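Pectate lyase 1 (PDB 1PXZ) shows low pectate lyase activity, cleaving pectate eliminatively with calcium as cofactor, and is a major cedar pollen allergen. Local coordinates at residues V215-N220 against A241-D246. Numbering follows the deposited sequence.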
loop_
_atom_site.group_PDB
_atom_site.type_symbol
_atom_site.label_atom_id
_atom_site.label_comp_id
_atom_site.label_asym_id
_atom_site.label_seq_id
_atom_site.Cartn_x
_atom_site.Cartn_y
_atom_site.Cartn_z
ATOM N N VAL A 215 0.354 10.751 -0.978
ATOM C CA VAL A 215 -0.045 9.349 -1.155
ATOM C C VAL A 215 -1.496 9.215 -1.604
ATOM O O VAL A 215 -2.346 9.936 -1.067
ATOM C CB VAL A 215 0.110 8.540 0.146
ATOM C CG1 VAL A 215 -0.407 7.117 -0.077
ATOM C CG2 VAL A 215 1.567 8.526 0.594
ATOM N N THR A 216 -1.763 8.309 -2.543
ATOM C CA THR A 216 -3.122 8.063 -3.030
ATOM C C THR A 216 -3.561 6.690 -2.507
ATOM O O THR A 216 -2.806 5.742 -2.733
ATOM C CB THR A 216 -3.230 8.079 -4.566
ATOM O OG1 THR A 216 -2.845 9.368 -5.070
ATOM C CG2 THR A 216 -4.660 7.849 -5.047
ATOM N N VAL A 217 -4.703 6.667 -1.831
ATOM C CA VAL A 217 -5.243 5.367 -1.369
ATOM C C VAL A 217 -6.560 5.154 -2.091
ATOM O O VAL A 217 -7.520 5.853 -1.699
ATOM C CB VAL A 217 -5.417 5.351 0.153
ATOM C CG1 VAL A 217 -6.068 4.039 0.614
ATOM C CG2 VAL A 217 -4.079 5.557 0.838
ATOM N N ALA A 218 -6.609 4.274 -3.096
ATOM C CA ALA A 218 -7.808 4.167 -3.917
ATOM C C ALA A 218 -8.276 2.759 -4.278
ATOM O O ALA A 218 -7.476 1.886 -4.601
ATOM C CB ALA A 218 -7.552 4.935 -5.215
ATOM N N PHE A 219 -9.582 2.568 -4.274
ATOM C CA PHE A 219 -10.250 1.353 -4.720
ATOM C C PHE A 219 -9.867 0.131 -3.877
ATOM O O PHE A 219 -9.890 -1.006 -4.375
ATOM C CB PHE A 219 -9.966 1.070 -6.198
ATOM C CG PHE A 219 -10.090 2.293 -7.099
ATOM C CD1 PHE A 219 -11.331 2.873 -7.273
ATOM C CD2 PHE A 219 -8.979 2.810 -7.744
ATOM C CE1 PHE A 219 -11.460 3.996 -8.093
ATOM C CE2 PHE A 219 -9.092 3.946 -8.540
ATOM C CZ PHE A 219 -10.336 4.533 -8.692
ATOM N N ASN A 220 -9.539 0.342 -2.618
ATOM C CA ASN A 220 -9.177 -0.750 -1.719
ATOM C C ASN A 220 -10.411 -1.264 -0.983
ATOM O O ASN A 220 -11.353 -0.498 -0.759
ATOM C CB ASN A 220 -8.132 -0.324 -0.690
ATOM C CG ASN A 220 -6.869 0.243 -1.301
ATOM O OD1 ASN A 220 -6.635 1.453 -1.330
ATOM N ND2 ASN A 220 -6.019 -0.648 -1.800
ATOM N N ALA A 241 -9.716 7.680 -1.821
ATOM C CA ALA A 241 -10.785 7.772 -2.806
ATOM C C ALA A 241 -11.415 6.455 -3.234
ATOM O O ALA A 241 -10.680 5.534 -3.608
ATOM C CB ALA A 241 -10.204 8.433 -4.070
ATOM N N ASN A 242 -12.734 6.334 -3.240
ATOM C CA ASN A 242 -13.459 5.170 -3.739
ATOM C C ASN A 242 -12.957 3.855 -3.127
ATOM O O ASN A 242 -12.778 2.846 -3.815
ATOM C CB ASN A 242 -13.371 5.118 -5.255
ATOM C CG ASN A 242 -14.406 6.030 -5.893
ATOM O OD1 ASN A 242 -15.396 6.469 -5.296
ATOM N ND2 ASN A 242 -14.155 6.296 -7.154
ATOM N N ASN A 243 -12.761 3.894 -1.805
ATOM C CA ASN A 243 -12.489 2.657 -1.073
ATOM C C ASN A 243 -13.753 2.160 -0.374
ATOM O O ASN A 243 -14.643 2.966 -0.121
ATOM C CB ASN A 243 -11.418 2.887 -0.015
ATOM C CG ASN A 243 -10.174 3.593 -0.517
ATOM O OD1 ASN A 243 -10.000 4.813 -0.433
ATOM N ND2 ASN A 243 -9.274 2.768 -1.036
ATOM N N ASN A 244 -13.825 0.877 -0.044
ATOM C CA ASN A 244 -15.000 0.291 0.616
ATOM C C ASN A 244 -14.646 -0.179 2.010
ATOM O O ASN A 244 -13.696 -0.960 2.181
ATOM C CB ASN A 244 -15.504 -0.865 -0.251
ATOM C CG ASN A 244 -16.905 -1.328 0.066
ATOM O OD1 ASN A 244 -17.755 -0.539 0.482
ATOM N ND2 ASN A 244 -17.190 -2.612 -0.119
ATOM N N TYR A 245 -15.350 0.267 3.052
ATOM C CA TYR A 245 -14.977 -0.063 4.411
ATOM C C TYR A 245 -16.058 -0.920 5.090
ATOM O O TYR A 245 -17.193 -0.465 5.214
ATOM C CB TYR A 245 -14.749 1.180 5.279
ATOM C CG TYR A 245 -13.569 2.065 4.954
ATOM C CD1 TYR A 245 -13.666 2.921 3.841
ATOM C CD2 TYR A 245 -12.405 2.076 5.702
ATOM C CE1 TYR A 245 -12.603 3.744 3.523
ATOM C CE2 TYR A 245 -11.328 2.905 5.395
ATOM C CZ TYR A 245 -11.462 3.731 4.288
ATOM O OH TYR A 245 -10.418 4.567 3.933
ATOM N N ASP A 246 -15.682 -2.109 5.533
ATOM C CA ASP A 246 -16.427 -2.919 6.483
ATOM C C ASP A 246 -16.288 -2.333 7.883
ATOM O O ASP A 246 -15.440 -1.481 8.090
ATOM C CB ASP A 246 -15.895 -4.362 6.526
ATOM C CG ASP A 246 -16.223 -5.133 5.268
ATOM O OD1 ASP A 246 -17.410 -5.111 4.845
ATOM O OD2 ASP A 246 -15.315 -5.780 4.682
#
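Ala241 N donates to Val217 O at 2.9 Å with an N-H...O angle of 162°, the first of three backbone hydrogen bonds that join 215-220 to 241-246. Phe219 N reaches Ala241 O over a longer 3.2 Å. Past the bend, Asn244 N meets Asn220 O at 2.9 Å in a nearly straight bond. Ala218 and Ala241 form a parallel bridge, and the turns that follow them are equivalent: Phe219 and Asn242 both have positive phi and psi, the left-handed helical region. This swings each chain round the corner and brings Phe219 CA within 3.1 Å of Asn242 O as a CA-H...O contact.

Inside that corner the side chains of Asn220 and Asn243 run alongside each other in the same direction, their amide planes only 4° apart. Both swing CG to the side of the backbone N, which sets the buried amides in register as coplanar neighbours rather than face to face. Asn243 N is itself satisfied by Asn266 OD1 on the next turn, while Asn244 ND2 turns to Gln221 OE1. On the other side of the bend Asn242 CB packs obliquely on the Phe219 ring, 3.6 Å from CE1. A row of buried, nearly coplanar asparagine amides, one per coil, at the same bend of successive coils where one strand turns into the next, is characteristic of the pectate lyase parallel beta-helix.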